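Local atomic coordinates of putative nucleoside-diphosphate-sugar epimerase (Staphylococcus aureus subsp. aureus, PDB entry 3E48), a protein that probably binds a dinucleotide cofactor through a Rossmann-type NAD(P)-binding domain and is a putative nucleoside-diphosphate-sugar epimerase whose function is not established. Residues T190-S201 with D256-L265. Sequence-based numbering, arbitrary orientation.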
ATOM      1  N   THR B 190      -2.740 -20.786 -13.653  1.00 11.08           N
ATOM      2  CA  THR B 190      -2.074 -20.236 -12.476  1.00 10.72           C
ATOM      3  C   THR B 190      -2.429 -18.761 -12.280  1.00 10.57           C
ATOM      4  O   THR B 190      -2.103 -18.171 -11.259  1.00 10.20           O
ATOM      5  CB  THR B 190      -0.539 -20.328 -12.599  1.00 12.79           C
ATOM      6  OG1 THR B 190      -0.100 -19.511 -13.694  1.00  9.97           O
ATOM      7  CG2 THR B 190      -0.103 -21.766 -12.830  1.00 13.05           C
ATOM      8  N   TRP B 191      -3.100 -18.173 -13.264  1.00 10.58           N
ATOM      9  CA  TRP B 191      -3.470 -16.765 -13.207  1.00  9.64           C
ATOM     10  C   TRP B 191      -4.535 -16.432 -12.161  1.00 10.09           C
ATOM     11  O   TRP B 191      -5.310 -17.297 -11.748  1.00 16.72           O
ATOM     12  CB  TRP B 191      -3.953 -16.305 -14.588  1.00 11.88           C
ATOM     13  CG  TRP B 191      -2.923 -16.421 -15.678  1.00 14.21           C
ATOM     14  CD1 TRP B 191      -1.678 -16.979 -15.584  1.00 14.16           C
ATOM     15  CD2 TRP B 191      -3.046 -15.942 -17.025  1.00 11.07           C
ATOM     16  NE1 TRP B 191      -1.019 -16.874 -16.787  1.00 13.35           N
ATOM     17  CE2 TRP B 191      -1.837 -16.242 -17.689  1.00 10.68           C
ATOM     18  CE3 TRP B 191      -4.065 -15.289 -17.734  1.00 14.73           C
ATOM     19  CZ2 TRP B 191      -1.615 -15.908 -19.030  1.00 13.01           C
ATOM     20  CZ3 TRP B 191      -3.846 -14.957 -19.066  1.00 15.43           C
ATOM     21  CH2 TRP B 191      -2.630 -15.269 -19.699  1.00 15.57           C
ATOM     22  N   GLY B 192      -4.555 -15.171 -11.730  1.00 13.17           N
ATOM     23  CA  GLY B 192      -5.549 -14.722 -10.765  1.00 13.39           C
ATOM     24  C   GLY B 192      -5.225 -14.994  -9.312  1.00 15.96           C
ATOM     25  O   GLY B 192      -6.055 -14.775  -8.430  1.00 18.27           O
ATOM     26  N   LYS B 193      -4.017 -15.473  -9.055  1.00 15.87           N
ATOM     27  CA  LYS B 193      -3.611 -15.767  -7.695  1.00 14.87           C
ATOM     28  C   LYS B 193      -2.439 -14.876  -7.287  1.00 11.41           C
ATOM     29  O   LYS B 193      -1.812 -14.229  -8.128  1.00 16.79           O
ATOM     30  CB  LYS B 193      -3.222 -17.242  -7.579  1.00 17.32           C
ATOM     31  CG  LYS B 193      -3.194 -17.745  -6.153  1.00 33.22           C
ATOM     32  CD  LYS B 193      -4.586 -17.724  -5.543  1.00 35.92           C
ATOM     33  CE  LYS B 193      -4.523 -17.446  -4.053  1.00 34.91           C
ATOM     34  NZ  LYS B 193      -3.972 -16.081  -3.801  1.00 24.80           N
ATOM     35  N   ARG B 194      -2.160 -14.836  -5.989  1.00 13.27           N
ATOM     36  CA  ARG B 194      -1.068 -14.037  -5.451  1.00 10.80           C
ATOM     37  C   ARG B 194       0.080 -14.998  -5.164  1.00 10.89           C
ATOM     38  O   ARG B 194      -0.114 -16.023  -4.515  1.00 13.23           O
ATOM     39  CB  ARG B 194      -1.521 -13.347  -4.160  1.00 11.47           C
ATOM     40  CG  ARG B 194      -0.644 -12.188  -3.713  1.00 14.96           C
ATOM     41  CD  ARG B 194      -1.242 -11.514  -2.475  1.00 19.36           C
ATOM     42  NE  ARG B 194      -0.504 -10.321  -2.063  1.00 13.98           N
ATOM     43  CZ  ARG B 194      -0.601  -9.132  -2.653  1.00 17.85           C
ATOM     44  NH1 ARG B 194       0.113  -8.111  -2.202  1.00 15.64           N
ATOM     45  NH2 ARG B 194      -1.419  -8.955  -3.682  1.00 23.42           N
ATOM     46  N   TYR B 195       1.270 -14.672  -5.658  1.00  8.20           N
ATOM     47  CA  TYR B 195       2.436 -15.525  -5.472  1.00  8.92           C
ATOM     48  C   TYR B 195       3.613 -14.821  -4.820  1.00  9.29           C
ATOM     49  O   TYR B 195       3.755 -13.599  -4.900  1.00  9.44           O
ATOM     50  CB  TYR B 195       2.913 -16.066  -6.826  1.00 10.06           C
ATOM     51  CG  TYR B 195       1.931 -16.975  -7.522  1.00  8.83           C
ATOM     52  CD1 TYR B 195       1.737 -18.287  -7.089  1.00 12.35           C
ATOM     53  CD2 TYR B 195       1.175 -16.519  -8.602  1.00  9.22           C
ATOM     54  CE1 TYR B 195       0.813 -19.124  -7.713  1.00 13.56           C
ATOM     55  CE2 TYR B 195       0.247 -17.345  -9.230  1.00 13.21           C
ATOM     56  CZ  TYR B 195       0.070 -18.647  -8.779  1.00 18.13           C
ATOM     57  OH  TYR B 195      -0.862 -19.468  -9.377  1.00 12.05           O
ATOM     58  N   LEU B 196       4.457 -15.610  -4.168  1.00  6.59           N
ATOM     59  CA  LEU B 196       5.682 -15.100  -3.564  1.00  6.14           C
ATOM     60  C   LEU B 196       6.784 -16.010  -4.085  1.00  5.60           C
ATOM     61  O   LEU B 196       6.755 -17.214  -3.858  1.00  6.67           O
ATOM     62  CB  LEU B 196       5.647 -15.182  -2.035  1.00  5.84           C
ATOM     63  CG  LEU B 196       6.996 -14.918  -1.351  1.00  8.94           C
ATOM     64  CD1 LEU B 196       7.516 -13.509  -1.659  1.00  8.20           C
ATOM     65  CD2 LEU B 196       6.821 -15.108   0.148  1.00 14.39           C
ATOM     66  N   LEU B 197       7.735 -15.440  -4.812  1.00  8.50           N
ATOM     67  CA  LEU B 197       8.846 -16.222  -5.328  1.00  6.73           C
ATOM     68  C   LEU B 197      10.008 -15.993  -4.368  1.00  5.74           C
ATOM     69  O   LEU B 197      10.655 -14.945  -4.387  1.00  7.00           O
ATOM     70  CB  LEU B 197       9.203 -15.770  -6.750  1.00  6.62           C
ATOM     71  CG  LEU B 197       8.082 -15.976  -7.780  1.00 10.95           C
ATOM     72  CD1 LEU B 197       8.545 -15.522  -9.162  1.00  8.22           C
ATOM     73  CD2 LEU B 197       7.692 -17.451  -7.817  1.00 11.03           C
ATOM     74  N   SER B 198      10.240 -16.978  -3.506  1.00  8.26           N
ATOM     75  CA  SER B 198      11.303 -16.900  -2.512  1.00  4.82           C
ATOM     76  C   SER B 198      12.391 -17.940  -2.770  1.00  7.84           C
ATOM     77  O   SER B 198      12.149 -18.957  -3.422  1.00  9.06           O
ATOM     78  CB  SER B 198      10.715 -17.097  -1.109  1.00  7.39           C
ATOM     79  OG  SER B 198      10.103 -18.374  -0.980  1.00 10.00           O
ATOM     80  N   GLY B 199      13.593 -17.669  -2.271  1.00  8.40           N
ATOM     81  CA  GLY B 199      14.701 -18.592  -2.450  1.00  5.97           C
ATOM     82  C   GLY B 199      15.150 -19.142  -1.108  1.00 10.27           C
ATOM     83  O   GLY B 199      14.636 -20.162  -0.653  1.00 11.26           O
ATOM     84  N   TYR B 200      16.113 -18.476  -0.476  1.00  6.64           N
ATOM     85  CA  TYR B 200      16.598 -18.906   0.831  1.00 10.69           C
ATOM     86  C   TYR B 200      16.798 -17.720   1.762  1.00  7.28           C
ATOM     87  O   TYR B 200      17.240 -16.649   1.339  1.00  7.94           O
ATOM     88  CB  TYR B 200      17.922 -19.672   0.703  1.00 10.05           C
ATOM     89  CG  TYR B 200      17.829 -20.880  -0.195  1.00 11.09           C
ATOM     90  CD1 TYR B 200      18.057 -20.767  -1.566  1.00  8.03           C
ATOM     91  CD2 TYR B 200      17.446 -22.126   0.315  1.00 16.43           C
ATOM     92  CE1 TYR B 200      17.901 -21.859  -2.409  1.00 11.52           C
ATOM     93  CE2 TYR B 200      17.288 -23.227  -0.522  1.00 15.65           C
ATOM     94  CZ  TYR B 200      17.515 -23.085  -1.882  1.00 13.64           C
ATOM     95  OH  TYR B 200      17.334 -24.157  -2.723  1.00 14.99           O
ATOM     96  N   SER B 201      16.466 -17.917   3.036  1.00  5.91           N
ATOM     97  CA  SER B 201      16.626 -16.871   4.042  1.00  8.74           C
ATOM     98  C   SER B 201      17.952 -17.071   4.758  1.00 11.53           C
ATOM     99  O   SER B 201      18.278 -18.179   5.202  1.00 14.61           O
ATOM    100  CB  SER B 201      15.486 -16.918   5.065  1.00 10.07           C
ATOM    101  OG  SER B 201      14.241 -16.591   4.468  1.00 10.87           O
ATOM    102  N   ASP B 256      11.994 -11.920   6.056  1.00  8.29           N
ATOM    103  CA  ASP B 256      12.156 -13.365   6.179  1.00  7.50           C
ATOM    104  C   ASP B 256      10.827 -13.977   5.759  1.00  9.92           C
ATOM    105  O   ASP B 256      10.056 -14.470   6.582  1.00 11.83           O
ATOM    106  CB  ASP B 256      12.511 -13.750   7.623  1.00 11.57           C
ATOM    107  CG  ASP B 256      12.718 -15.250   7.804  1.00 14.67           C
ATOM    108  OD1 ASP B 256      12.888 -15.973   6.798  1.00 11.57           O
ATOM    109  OD2 ASP B 256      12.721 -15.710   8.965  1.00 16.86           O
ATOM    110  N   GLN B 257      10.566 -13.914   4.455  1.00  8.57           N
ATOM    111  CA  GLN B 257       9.329 -14.426   3.882  1.00  5.96           C
ATOM    112  C   GLN B 257       9.599 -15.579   2.937  1.00  7.58           C
ATOM    113  O   GLN B 257      10.446 -15.479   2.045  1.00  9.03           O
ATOM    114  CB  GLN B 257       8.627 -13.326   3.094  1.00  7.59           C
ATOM    115  CG  GLN B 257       8.330 -12.070   3.885  1.00  6.97           C
ATOM    116  CD  GLN B 257       7.681 -11.029   3.006  1.00  7.94           C
ATOM    117  OE1 GLN B 257       6.688 -11.312   2.332  1.00 12.67           O
ATOM    118  NE2 GLN B 257       8.226  -9.819   3.010  1.00  7.44           N
ATOM    119  N   GLU B 258       8.867 -16.670   3.122  1.00  6.59           N
ATOM    120  CA  GLU B 258       9.035 -17.837   2.269  1.00  8.13           C
ATOM    121  C   GLU B 258       7.700 -18.410   1.818  1.00 10.58           C
ATOM    122  O   GLU B 258       6.667 -18.188   2.445  1.00  9.54           O
ATOM    123  CB  GLU B 258       9.813 -18.922   3.009  1.00  9.29           C
ATOM    124  CG  GLU B 258      11.151 -18.469   3.550  1.00  9.60           C
ATOM    125  CD  GLU B 258      12.000 -19.628   4.016  1.00 16.11           C
ATOM    126  OE1 GLU B 258      12.525 -20.362   3.155  1.00 21.36           O
ATOM    127  OE2 GLU B 258      12.134 -19.808   5.241  1.00 16.43           O
ATOM    128  N   SER B 259       7.745 -19.156   0.722  1.00  8.75           N
ATOM    129  CA  SER B 259       6.572 -19.805   0.166  1.00  9.11           C
ATOM    130  C   SER B 259       7.050 -20.989  -0.651  1.00  7.67           C
ATOM    131  O   SER B 259       8.231 -21.080  -0.982  1.00 12.47           O
ATOM    132  CB  SER B 259       5.807 -18.846  -0.742  1.00 12.52           C
ATOM    133  OG  SER B 259       4.794 -19.530  -1.446  1.00 29.70           O
ATOM    134  N   ASN B 260       6.145 -21.902  -0.975  1.00 10.13           N
ATOM    135  CA  ASN B 260       6.528 -23.047  -1.787  1.00  9.74           C
ATOM    136  C   ASN B 260       6.130 -22.805  -3.234  1.00 12.67           C
ATOM    137  O   ASN B 260       6.195 -23.716  -4.056  1.00 10.53           O
ATOM    138  CB  ASN B 260       5.846 -24.321  -1.292  1.00 13.19           C
ATOM    139  CG  ASN B 260       6.256 -24.693   0.116  1.00 12.62           C
ATOM    140  OD1 ASN B 260       7.445 -24.752   0.439  1.00 15.03           O
ATOM    141  ND2 ASN B 260       5.269 -24.964   0.962  1.00 15.08           N
ATOM    142  N   ASP B 261       5.731 -21.572  -3.546  1.00 11.24           N
ATOM    143  CA  ASP B 261       5.300 -21.237  -4.902  1.00  8.96           C
ATOM    144  C   ASP B 261       6.328 -21.534  -5.994  1.00  9.47           C
ATOM    145  O   ASP B 261       5.968 -22.026  -7.061  1.00 10.72           O
ATOM    146  CB  ASP B 261       4.883 -19.762  -5.003  1.00  7.95           C
ATOM    147  CG  ASP B 261       3.653 -19.432  -4.167  1.00 17.12           C
ATOM    148  OD1 ASP B 261       2.724 -20.270  -4.071  1.00 17.50           O
ATOM    149  OD2 ASP B 261       3.599 -18.312  -3.617  1.00 10.67           O
ATOM    150  N   PHE B 262       7.599 -21.229  -5.751  1.00 10.55           N
ATOM    151  CA  PHE B 262       8.615 -21.492  -6.767  1.00  8.15           C
ATOM    152  C   PHE B 262       8.658 -22.973  -7.125  1.00 10.49           C
ATOM    153  O   PHE B 262       8.614 -23.343  -8.299  1.00 12.96           O
ATOM    154  CB  PHE B 262       9.999 -21.056  -6.289  1.00  9.00           C
ATOM    155  CG  PHE B 262      11.082 -21.294  -7.299  1.00 13.55           C
ATOM    156  CD1 PHE B 262      11.266 -20.416  -8.365  1.00 14.04           C
ATOM    157  CD2 PHE B 262      11.907 -22.410  -7.201  1.00 13.34           C
ATOM    158  CE1 PHE B 262      12.257 -20.648  -9.316  1.00 11.62           C
ATOM    159  CE2 PHE B 262      12.901 -22.651  -8.147  1.00 13.32           C
ATOM    160  CZ  PHE B 262      13.077 -21.768  -9.208  1.00 13.69           C
ATOM    161  N   LYS B 263       8.746 -23.821  -6.105  1.00 12.78           N
ATOM    162  CA  LYS B 263       8.801 -25.261  -6.319  1.00 10.84           C
ATOM    163  C   LYS B 263       7.536 -25.786  -6.990  1.00 12.38           C
ATOM    164  O   LYS B 263       7.605 -26.646  -7.864  1.00 16.34           O
ATOM    165  CB  LYS B 263       9.023 -25.979  -4.982  1.00 17.69           C
ATOM    166  CG  LYS B 263       9.410 -27.451  -5.108  1.00 32.35           C
ATOM    167  CD  LYS B 263       8.203 -28.350  -5.321  1.00 40.96           C
ATOM    168  CE  LYS B 263       7.309 -28.368  -4.085  1.00 43.99           C
ATOM    169  NZ  LYS B 263       6.099 -29.217  -4.281  1.00 43.29           N
ATOM    170  N   GLN B 264       6.378 -25.270  -6.592  1.00 12.86           N
ATOM    171  CA  GLN B 264       5.126 -25.729  -7.185  1.00 13.51           C
ATOM    172  C   GLN B 264       4.971 -25.251  -8.626  1.00 11.56           C
ATOM    173  O   GLN B 264       4.350 -25.925  -9.445  1.00 17.63           O
ATOM    174  CB  GLN B 264       3.933 -25.259  -6.349  1.00 11.77           C
ATOM    175  CG  GLN B 264       4.002 -25.725  -4.894  1.00 20.97           C
ATOM    176  CD  GLN B 264       2.759 -25.377  -4.102  1.00 25.35           C
ATOM    177  OE1 GLN B 264       2.215 -24.279  -4.228  1.00 32.01           O
ATOM    178  NE2 GLN B 264       2.313 -26.305  -3.263  1.00 33.22           N
ATOM    179  N   LEU B 265       5.541 -24.090  -8.934  1.00 10.32           N
ATOM    180  CA  LEU B 265       5.448 -23.537 -10.282  1.00 11.59           C
ATOM    181  C   LEU B 265       6.501 -24.071 -11.250  1.00 13.61           C
ATOM    182  O   LEU B 265       6.179 -24.434 -12.385  1.00 15.47           O
ATOM    183  CB  LEU B 265       5.551 -22.009 -10.233  1.00 14.92           C
ATOM    184  CG  LEU B 265       4.354 -21.271  -9.634  1.00 13.32           C
ATOM    185  CD1 LEU B 265       4.703 -19.798  -9.416  1.00 14.71           C
ATOM    186  CD2 LEU B 265       3.155 -21.410 -10.569  1.00 13.15           C
TER
HETATM  187  O   HOH W   1       8.613 -19.499  -3.662  1.00 11.99           O
HETATM  188  O   HOH W   2      12.331 -19.616   0.523  1.00 16.51           O
HETATM  189  O   HOH W   3      11.184 -21.321  -2.691  1.00 25.42           O
HETATM  190  O   HOH W   4      15.335 -20.489   3.767  1.00 16.64           O
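Leu-265 lays its CD1 over one face of the Tyr-195 ring, 4.0 Å above the plane and offset toward the rim, while the carboxylate of Asp-261 stands at the ring's edge, its own plane turned 85° from the ring. Also at the edge, Tyr-195 OH donates to Thr-190 O at 2.6 Å, meeting a lone pair in the carbonyl plane, which fixes the ring's far end. Asp-261 illustrates how one carboxylate oxygen can join a helix start to a strand: OD2 takes Leu-196 N at 2.9 Å, nearly straight at 167°, and Ser-259 OG from the opposite face of the carboxylate. Ser-259 OG in turn accepts from Asp-261 N, closing an ST turn. Ser-198 OG receives Ser-259 N at 3.0 Å. Further along, Ser-201 OG donates to Asp-256 OD1 at 2.8 Å, and Asn-170 also bonds that hydroxyl. Water 2 links Ser-198 OG, Gly-199 O and Glu-258 OE1. The loop 256-260 runs back alongside strand 194-203, in the opposite direction; Tyr-195 and Leu-197 pair in parallel with strand 134-143 of the Rossmann-type sheet, beyond the classic beta bulge Tyr-200 pairs with Tyr-171 of antiparallel strand 168-172, and Leu-265 packs also on helix 174-186.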